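Local coordinates for protein branched-chain alpha-ketoacid decarboxylase (Lactococcus lactis, PDB 2VBF) that probably decarboxylates branched-chain and aromatic alpha-keto acids to aldehydes, using thiamine diphosphate and a magnesium ion as cofactors, at residues 216-221 with 347-352; 222-227 with 296-301; 236-241 with 325-330. All blocks are in the same frame, centred on the assembly; numbering follows the deposited sequence. Where two conformers were deposited one is given.

Contact 1 of 3, residues 216-221 with 347-352; sequences VILSKI and VSSLSE
L218 and L350 meet through single methyl groups, with L218 CD2 lying 4.1 Å from L350 CD2, and their CA atoms are 7.3 Å apart. L218 has its CB turned toward 347-352, and both its methyls come up against S349. L350 starts off to one side; its chi1 of -73° sets CG anti to the carbonyl carbon, and CD2 swings in to serve two partners. The second is I221, one helical turn after L218, whose branch methyl CG2 is 4.2 Å from L350 CD2; these two side chains cross at about a right angle. S349 was deposited in two conformers, and the one given brings its OG too close to L218 CD1 to be trusted in detail. Its hydroxyl bond to V346 O belongs to its own turn, and the part that can be relied on is the apolar packing of L218 and I221 on L350. I221 also reaches I324, L326 and L300, while L350 rests on L302 and on F251 of helix 245-255. This is a helix layer closing over one face of a parallel beta core, as in the Rossmann-like central domain of thiamine diphosphate enzymes.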
loop_
_atom_site.group_PDB
_atom_site.type_symbol
_atom_site.label_atom_id
_atom_site.label_comp_id
_atom_site.label_asym_id
_atom_site.label_seq_id
_atom_site.Cartn_x
_atom_site.Cartn_y
_atom_site.Cartn_z
ATOM N N VAL A 216 13.031 -34.386 -27.245
ATOM C CA VAL A 216 13.356 -35.463 -26.317
ATOM C C VAL A 216 12.377 -35.483 -25.135
ATOM O O VAL A 216 11.920 -36.553 -24.723
ATOM C CB VAL A 216 14.792 -35.338 -25.770
ATOM C CG1 VAL A 216 15.064 -36.427 -24.745
ATOM C CG2 VAL A 216 15.815 -35.416 -26.902
ATOM N N ILE A 217 12.074 -34.306 -24.586
ATOM C CA ILE A 217 11.117 -34.207 -23.475
ATOM C C ILE A 217 9.759 -34.736 -23.916
ATOM O O ILE A 217 9.138 -35.525 -23.201
ATOM C CB ILE A 217 10.974 -32.759 -22.937
ATOM C CG1 ILE A 217 12.204 -32.366 -22.110
ATOM C CG2 ILE A 217 9.723 -32.638 -22.064
ATOM C CD1 ILE A 217 12.187 -30.939 -21.595
ATOM N N LEU A 218 9.306 -34.322 -25.097
ATOM C CA LEU A 218 8.023 -34.790 -25.624
ATOM C C LEU A 218 7.995 -36.307 -25.846
ATOM O O LEU A 218 6.995 -36.960 -25.556
ATOM C CB LEU A 218 7.669 -34.060 -26.921
ATOM C CG LEU A 218 7.085 -32.671 -26.690
ATOM C CD1 LEU A 218 7.265 -31.816 -27.934
ATOM C CD2 LEU A 218 5.614 -32.775 -26.284
ATOM N N SER A 219 9.095 -36.852 -26.359
ATOM C CA SER A 219 9.202 -38.297 -26.603
ATOM C C SER A 219 9.122 -39.101 -25.310
ATOM O O SER A 219 8.457 -40.142 -25.259
ATOM C CB SER A 219 10.506 -38.622 -27.336
ATOM O OG SER A 219 10.471 -38.078 -28.644
ATOM N N LYS A 220 9.797 -38.615 -24.272
ATOM C CA LYS A 220 9.750 -39.266 -22.963
ATOM C C LYS A 220 8.368 -39.151 -22.312
ATOM O O LYS A 220 7.908 -40.088 -21.651
ATOM C CB LYS A 220 10.841 -38.718 -22.037
ATOM C CG LYS A 220 12.094 -39.597 -21.987
ATOM C CD LYS A 220 13.366 -38.769 -21.842
ATOM C CE LYS A 220 14.489 -39.559 -21.177
ATOM N NZ LYS A 220 14.715 -40.899 -21.801
ATOM N N ILE A 221 7.699 -38.015 -22.505
ATOM C CA ILE A 221 6.331 -37.861 -22.002
ATOM C C ILE A 221 5.404 -38.834 -22.726
ATOM O O ILE A 221 4.596 -39.519 -22.098
ATOM C CB ILE A 221 5.813 -36.417 -22.162
ATOM C CG1 ILE A 221 6.538 -35.487 -21.185
ATOM C CG2 ILE A 221 4.297 -36.361 -21.943
ATOM C CD1 ILE A 221 6.314 -34.009 -21.461
ATOM N N VAL A 347 4.398 -27.468 -23.740
ATOM C CA VAL A 347 2.994 -27.698 -23.392
ATOM C C VAL A 347 2.092 -27.650 -24.623
ATOM O O VAL A 347 1.191 -28.477 -24.766
ATOM C CB VAL A 347 2.512 -26.706 -22.308
ATOM C CG1 VAL A 347 1.011 -26.844 -22.063
ATOM C CG2 VAL A 347 3.290 -26.938 -21.024
ATOM N N SER A 348 2.357 -26.706 -25.529
ATOM C CA SER A 348 1.546 -26.573 -26.742
ATOM C C SER A 348 1.831 -27.675 -27.772
ATOM O O SER A 348 1.070 -27.843 -28.724
ATOM C CB SER A 348 1.733 -25.190 -27.376
ATOM O OG SER A 348 3.073 -24.978 -27.766
ATOM N N SER A 349 2.912 -28.432 -27.579
ATOM C CA SER A 349 3.230 -29.559 -28.462
ATOM C C SER A 349 2.621 -30.878 -27.965
ATOM O O SER A 349 2.785 -31.923 -28.602
ATOM C CB SER A 349 4.748 -29.707 -28.620
ATOM O OG SER A 349 5.369 -30.020 -27.384
ATOM N N LEU A 350 1.914 -30.837 -26.835
ATOM C CA LEU A 350 1.326 -32.056 -26.271
ATOM C C LEU A 350 0.261 -32.673 -27.183
ATOM O O LEU A 350 0.134 -33.897 -27.239
ATOM C CB LEU A 350 0.742 -31.798 -24.880
ATOM C CG LEU A 350 1.751 -31.618 -23.742
ATOM C CD1 LEU A 350 1.019 -31.265 -22.448
ATOM C CD2 LEU A 350 2.628 -32.863 -23.549
ATOM N N SER A 351 -0.498 -31.842 -27.898
ATOM C CA SER A 351 -1.528 -32.369 -28.806
ATOM C C SER A 351 -0.979 -32.759 -30.198
ATOM O O SER A 351 -1.739 -33.197 -31.059
ATOM C CB SER A 351 -2.738 -31.422 -28.897
ATOM O OG SER A 351 -3.655 -31.666 -27.833
ATOM N N GLU A 352 0.328 -32.611 -30.410
ATOM C CA GLU A 352 1.021 -33.316 -31.497
ATOM C C GLU A 352 1.115 -34.813 -31.187
ATOM O O GLU A 352 1.346 -35.625 -32.094
ATOM C CB GLU A 352 2.457 -32.815 -31.686
ATOM C CG GLU A 352 2.641 -31.446 -32.337
ATOM C CD GLU A 352 4.111 -31.018 -32.365
ATOM O OE1 GLU A 352 5.003 -31.905 -32.337
ATOM O OE2 GLU A 352 4.382 -29.790 -32.413
#

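Contact 2 of 3, residues 222-227 with 296-301; sequences EESLKN and ADFILM
S224 and F298 form a CH-pi contact, the nearest approach between 222-227 and 296-301: S224 CB stands 3.5 Å from the centroid of the F298 ring and only 12° off its normal. CB is therefore centred over the face, at similar distances from all six ring carbons, and the S224–F298 CA separation of 6.9 Å shows how near the helix comes. With chi1 at 171°, F298 has CG anti to its backbone N, and this raises the ring from the strand toward the helix. The other face of the ring is turned to the N of L300, which lies above the rim and not over the centre.

The apolar part falls to L225. Its CD2 comes up at the ring edge, near the ring plane, 3.6 Å from F298 CE2 and 3.8 Å from F298 CD2. The ring is thus held on two counts, by the CB methylene over its face and a methyl beside its rim.

The polar groups find partners other than each other across the contact. The hydroxyl of S224 turns back to K220 O of its own helix, which leaves CB to meet the ring. On the flank away from the strand, K226 NZ makes a salt bridge with E222 OE2 at 2.8 Å, met on the anti side of the carboxylate, and has a second partner in K354 O. D297, just before the strand, accepts from Q229 N and K230 N with its two carboxylate oxygens, tying the strand start to the link after the helix.

In the sheet, F298 pairs through its backbone with V232 of strand 231-235, and I299 with K322 and I324 on the other flank. I324 also touches S224 and F298, while L225 reaches P231, so helix 212-227 lies across three adjacent strands.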
loop_
_atom_site.group_PDB
_atom_site.type_symbol
_atom_site.label_atom_id
_atom_site.label_comp_id
_atom_site.label_asym_id
_atom_site.label_seq_id
_atom_site.Cartn_x
_atom_site.Cartn_y
_atom_site.Cartn_z
ATOM N N GLU A 222 5.542 -38.900 -24.048
ATOM C CA GLU A 222 4.741 -39.811 -24.862
ATOM C C GLU A 222 4.927 -41.263 -24.437
ATOM O O GLU A 222 3.957 -41.969 -24.195
ATOM C CB GLU A 222 5.115 -39.675 -26.328
ATOM C CG GLU A 222 4.238 -40.494 -27.256
ATOM C CD GLU A 222 4.643 -40.353 -28.707
ATOM O OE1 GLU A 222 5.744 -39.817 -28.973
ATOM O OE2 GLU A 222 3.855 -40.789 -29.572
ATOM N N GLU A 223 6.183 -41.693 -24.367
ATOM C CA GLU A 223 6.531 -43.055 -23.954
ATOM C C GLU A 223 5.934 -43.365 -22.583
ATOM O O GLU A 223 5.270 -44.393 -22.385
ATOM C CB GLU A 223 8.056 -43.189 -23.922
ATOM C CG GLU A 223 8.597 -44.521 -23.422
ATOM C CD GLU A 223 10.117 -44.537 -23.344
ATOM O OE1 GLU A 223 10.722 -43.469 -23.082
ATOM O OE2 GLU A 223 10.709 -45.626 -23.534
ATOM N N SER A 224 6.160 -42.453 -21.638
ATOM C CA SER A 224 5.682 -42.636 -20.274
ATOM C C SER A 224 4.164 -42.743 -20.208
ATOM O O SER A 224 3.624 -43.587 -19.491
ATOM C CB SER A 224 6.169 -41.494 -19.384
ATOM O OG SER A 224 7.582 -41.460 -19.347
ATOM N N LEU A 225 3.475 -41.889 -20.959
ATOM C CA LEU A 225 2.014 -41.878 -20.933
ATOM C C LEU A 225 1.425 -43.152 -21.536
ATOM O O LEU A 225 0.444 -43.679 -21.027
ATOM C CB LEU A 225 1.455 -40.637 -21.646
ATOM C CG LEU A 225 1.570 -39.329 -20.863
ATOM C CD1 LEU A 225 1.231 -38.133 -21.754
ATOM C CD2 LEU A 225 0.695 -39.368 -19.579
ATOM N N LYS A 226 2.027 -43.634 -22.618
ATOM C CA LYS A 226 1.518 -44.817 -23.318
ATOM C C LYS A 226 1.814 -46.107 -22.564
ATOM O O LYS A 226 1.045 -47.057 -22.668
ATOM C CB LYS A 226 2.070 -44.881 -24.744
ATOM C CG LYS A 226 1.483 -43.814 -25.652
ATOM C CD LYS A 226 2.131 -43.795 -27.028
ATOM C CE LYS A 226 1.257 -43.053 -28.046
ATOM N NZ LYS A 226 1.956 -42.849 -29.348
ATOM N N ASN A 227 2.904 -46.126 -21.797
ATOM C CA ASN A 227 3.262 -47.279 -20.970
ATOM C C ASN A 227 2.590 -47.292 -19.593
ATOM O O ASN A 227 2.550 -48.329 -18.928
ATOM C CB ASN A 227 4.784 -47.359 -20.798
ATOM C CG ASN A 227 5.513 -47.683 -22.099
ATOM O OD1 ASN A 227 4.896 -48.057 -23.098
ATOM N ND2 ASN A 227 6.836 -47.542 -22.086
ATOM N N ALA A 296 -0.481 -43.401 -8.542
ATOM C CA ALA A 296 -0.226 -43.286 -9.980
ATOM C C ALA A 296 1.172 -43.808 -10.294
ATOM O O ALA A 296 2.101 -43.575 -9.517
ATOM C CB ALA A 296 -0.364 -41.820 -10.442
ATOM N N ASP A 297 1.315 -44.534 -11.407
ATOM C CA ASP A 297 2.632 -45.051 -11.823
ATOM C C ASP A 297 3.446 -44.076 -12.687
ATOM O O ASP A 297 4.616 -44.314 -12.954
ATOM C CB ASP A 297 2.516 -46.431 -12.495
ATOM C CG ASP A 297 1.668 -46.432 -13.741
ATOM O OD1 ASP A 297 0.990 -45.427 -14.063
ATOM O OD2 ASP A 297 1.664 -47.491 -14.406
ATOM N N PHE A 298 2.824 -42.983 -13.114
ATOM C CA PHE A 298 3.529 -41.901 -13.800
ATOM C C PHE A 298 2.817 -40.601 -13.475
ATOM O O PHE A 298 1.592 -40.548 -13.512
ATOM C CB PHE A 298 3.548 -42.107 -15.317
ATOM C CG PHE A 298 4.070 -40.914 -16.079
ATOM C CD1 PHE A 298 5.378 -40.492 -15.897
ATOM C CD2 PHE A 298 3.252 -40.192 -16.949
ATOM C CE1 PHE A 298 5.867 -39.407 -16.572
ATOM C CE2 PHE A 298 3.741 -39.095 -17.634
ATOM C CZ PHE A 298 5.049 -38.695 -17.446
ATOM N N ILE A 299 3.588 -39.561 -13.164
ATOM C CA ILE A 299 3.048 -38.240 -12.852
ATOM C C ILE A 299 3.662 -37.228 -13.812
ATOM O O ILE A 299 4.889 -37.133 -13.909
ATOM C CB ILE A 299 3.385 -37.797 -11.422
ATOM C CG1 ILE A 299 2.896 -38.825 -10.396
ATOM C CG2 ILE A 299 2.784 -36.402 -11.139
ATOM C CD1 ILE A 299 3.592 -38.723 -9.063
ATOM N N LEU A 300 2.804 -36.489 -14.512
ATOM C CA LEU A 300 3.210 -35.343 -15.334
ATOM C C LEU A 300 2.729 -34.056 -14.651
ATOM O O LEU A 300 1.507 -33.812 -14.568
ATOM C CB LEU A 300 2.603 -35.451 -16.731
ATOM C CG LEU A 300 2.865 -34.327 -17.743
ATOM C CD1 LEU A 300 4.365 -34.230 -18.058
ATOM C CD2 LEU A 300 2.059 -34.533 -19.023
ATOM N N MET A 301 3.667 -33.257 -14.131
ATOM C CA MET A 301 3.323 -31.946 -13.560
ATOM C C MET A 301 3.609 -30.843 -14.572
ATOM O O MET A 301 4.718 -30.760 -15.128
ATOM C CB MET A 301 4.090 -31.651 -12.268
ATOM C CG MET A 301 3.890 -32.681 -11.173
ATOM S SD MET A 301 3.918 -31.967 -9.505
ATOM C CE MET A 301 5.479 -31.084 -9.452
#

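Contact 3 of 3, residues 236-241 with 325-330; sequences GHEVIS and SLNIDE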
loop_
_atom_site.group_PDB
_atom_site.type_symbol
_atom_site.label_atom_id
_atom_site.label_comp_id
_atom_site.label_asym_id
_atom_site.label_seq_id
_atom_site.Cartn_x
_atom_site.Cartn_y
_atom_site.Cartn_z
ATOM N N GLY A 236 -0.785 -26.627 -12.823
ATOM C CA GLY A 236 -0.602 -25.563 -11.847
ATOM C C GLY A 236 -0.672 -24.166 -12.430
ATOM O O GLY A 236 -1.066 -23.970 -13.586
ATOM N N HIS A 237 -0.263 -23.198 -11.609
ATOM C CA HIS A 237 -0.515 -21.799 -11.883
ATOM C C HIS A 237 0.220 -21.307 -13.118
ATOM O O HIS A 237 -0.243 -20.381 -13.750
ATOM C CB HIS A 237 -0.162 -20.922 -10.671
ATOM C CG HIS A 237 1.306 -20.826 -10.402
ATOM N ND1 HIS A 237 2.028 -21.867 -9.862
ATOM C CD2 HIS A 237 2.190 -19.821 -10.613
ATOM C CE1 HIS A 237 3.289 -21.503 -9.736
ATOM N NE2 HIS A 237 3.417 -20.266 -10.187
ATOM N N GLU A 238 1.353 -21.909 -13.466
ATOM C CA GLU A 238 2.120 -21.411 -14.615
ATOM C C GLU A 238 1.382 -21.669 -15.937
ATOM O O GLU A 238 1.608 -20.971 -16.929
ATOM C CB GLU A 238 3.550 -21.966 -14.617
ATOM C CG GLU A 238 4.335 -21.605 -13.358
ATOM C CD GLU A 238 5.781 -22.085 -13.370
ATOM O OE1 GLU A 238 6.096 -23.074 -14.070
ATOM O OE2 GLU A 238 6.609 -21.448 -12.685
ATOM N N VAL A 239 0.498 -22.669 -15.951
ATOM C CA VAL A 239 -0.418 -22.854 -17.083
ATOM C C VAL A 239 -1.272 -21.590 -17.253
ATOM O O VAL A 239 -1.392 -21.056 -18.359
ATOM C CB VAL A 239 -1.307 -24.107 -16.907
ATOM C CG1 VAL A 239 -2.386 -24.164 -17.989
ATOM C CG2 VAL A 239 -0.437 -25.375 -16.933
ATOM N N ILE A 240 -1.784 -21.076 -16.140
ATOM C CA ILE A 240 -2.626 -19.877 -16.162
ATOM C C ILE A 240 -1.811 -18.657 -16.612
ATOM O O ILE A 240 -2.296 -17.837 -17.413
ATOM C CB ILE A 240 -3.324 -19.636 -14.785
ATOM C CG1 ILE A 240 -4.262 -20.810 -14.446
ATOM C CG2 ILE A 240 -4.144 -18.324 -14.796
ATOM C CD1 ILE A 240 -4.848 -20.817 -13.036
ATOM N N SER A 241 -0.577 -18.554 -16.116
ATOM C CA SER A 241 0.359 -17.475 -16.482
ATOM C C SER A 241 0.492 -17.276 -17.997
ATOM O O SER A 241 0.522 -16.146 -18.490
ATOM C CB SER A 241 1.735 -17.762 -15.889
ATOM O OG SER A 241 1.664 -17.911 -14.484
ATOM N N SER A 325 8.277 -33.314 -14.471
ATOM C CA SER A 325 7.721 -32.003 -14.148
ATOM C C SER A 325 8.287 -30.970 -15.119
ATOM O O SER A 325 9.476 -31.006 -15.454
ATOM C CB SER A 325 7.991 -31.609 -12.689
ATOM O OG SER A 325 9.361 -31.369 -12.434
ATOM N N LEU A 326 7.411 -30.090 -15.589
ATOM C CA LEU A 326 7.772 -28.983 -16.453
ATOM C C LEU A 326 7.333 -27.684 -15.781
ATOM O O LEU A 326 6.174 -27.546 -15.377
ATOM C CB LEU A 326 7.082 -29.118 -17.807
ATOM C CG LEU A 326 7.385 -30.409 -18.577
ATOM C CD1 LEU A 326 6.559 -30.458 -19.854
ATOM C CD2 LEU A 326 8.874 -30.520 -18.867
ATOM N N ASN A 327 8.281 -26.762 -15.647
ATOM C CA ASN A 327 8.033 -25.430 -15.107
ATOM C C ASN A 327 8.669 -24.421 -16.043
ATOM O O ASN A 327 9.488 -24.789 -16.877
ATOM C CB ASN A 327 8.639 -25.293 -13.705
ATOM C CG ASN A 327 7.807 -25.971 -12.637
ATOM O OD1 ASN A 327 8.050 -27.127 -12.270
ATOM N ND2 ASN A 327 6.810 -25.252 -12.133
ATOM N N ILE A 328 8.303 -23.149 -15.883
ATOM C CA ILE A 328 8.907 -22.078 -16.674
ATOM C C ILE A 328 10.437 -22.111 -16.555
ATOM O O ILE A 328 11.142 -22.005 -17.561
ATOM C CB ILE A 328 8.376 -20.682 -16.250
ATOM C CG1 ILE A 328 6.878 -20.589 -16.522
ATOM C CG2 ILE A 328 9.130 -19.569 -17.000
ATOM C CD1 ILE A 328 6.181 -19.415 -15.840
ATOM N N ASP A 329 10.951 -22.300 -15.340
ATOM C CA ASP A 329 12.395 -22.149 -15.088
ATOM C C ASP A 329 13.197 -23.427 -15.305
ATOM O O ASP A 329 14.402 -23.376 -15.569
ATOM C CB ASP A 329 12.651 -21.644 -13.663
ATOM C CG ASP A 329 12.328 -20.172 -13.495
ATOM O OD1 ASP A 329 12.054 -19.477 -14.510
ATOM O OD2 ASP A 329 12.346 -19.710 -12.334
ATOM N N GLU A 330 12.542 -24.577 -15.189
ATOM C CA GLU A 330 13.251 -25.845 -15.321
ATOM C C GLU A 330 12.292 -27.011 -15.448
ATOM O O GLU A 330 11.093 -26.882 -15.206
ATOM C CB GLU A 330 14.209 -26.070 -14.143
ATOM C CG GLU A 330 13.538 -26.374 -12.833
ATOM C CD GLU A 330 14.503 -26.649 -11.698
ATOM O OE1 GLU A 330 15.702 -26.298 -11.780
ATOM O OE2 GLU A 330 14.041 -27.213 -10.694
HETATM O O HOH W 1 9.232 -22.029 -12.858
#
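E238, in the first turn of helix 237-241, faces I328 in the turn after strand 323-326 at a CA separation of 7.1 Å, and that turn is closed by a backbone hydrogen bond from N327 N to E330 O. The long side chain of E238 bridges the space. It runs extended beyond CG and brings one carboxylate oxygen, OE1, to two donors. I328 N donates to E238 OE1 at 2.9 Å, with an N-H...O angle of 161°, and N327 ND2 donates to E238 OE1 at 3.0 Å over a more bent path. The two arrive from opposite faces of the carboxylate, the backbone N 38° out of its plane and the amide 64° out, so OE1 is gripped from above and below. The second oxygen is served by a water, which donates to E238 OE2 at 2.7 Å and accepts from D329 N at 3.0 Å. Two N-H donors and a water on one carboxylate would probably favour its charged form. The carbon part of the side chain is used as well: I328 CD1 lies 3.8 Å from E238 CG, the two side chains crossing at a slant. On its own side of the contact, E238 CG lies above one face of the H237 ring, toward its rim. N327 ND2 has a further partner in V304 O. Cutting E238 back to an alanine is likely to leave I328 N without its acceptor, to cost N327 ND2 one of two, and to open a gap beside I328 CD1. Around this, E238 is backbone-bonded to G303, with which L326 also pairs. I328 reaches F343 of helix 343-348 and F242, so helix 237-241 lies at the C-terminal ends of strands 231-235, 298-302 and 323-326.

All three contacts belong to the central domain and lie away from the thiamine diphosphate and magnesium sites, whose residues fall between 46 and 136 and between 401 and 485. Contacts 1 and 2 share helix 212-227, their centres about 12 Å apart, and join where I221 CD1 meets L300 CD1 at 3.9 Å. Contact 3, its centre about 15 Å from that of contact 1, touches it through I221 CD1 and L326 CD1, also 3.9 Å apart. Contacts 2 and 3 have centres about 18 Å apart but use adjacent parallel strands, with a probable hydrogen bond of 2.8 Å between L326 N and M301 O. Along the chain, contacts 2 and 3 interleave inside the loop closed by contact 1.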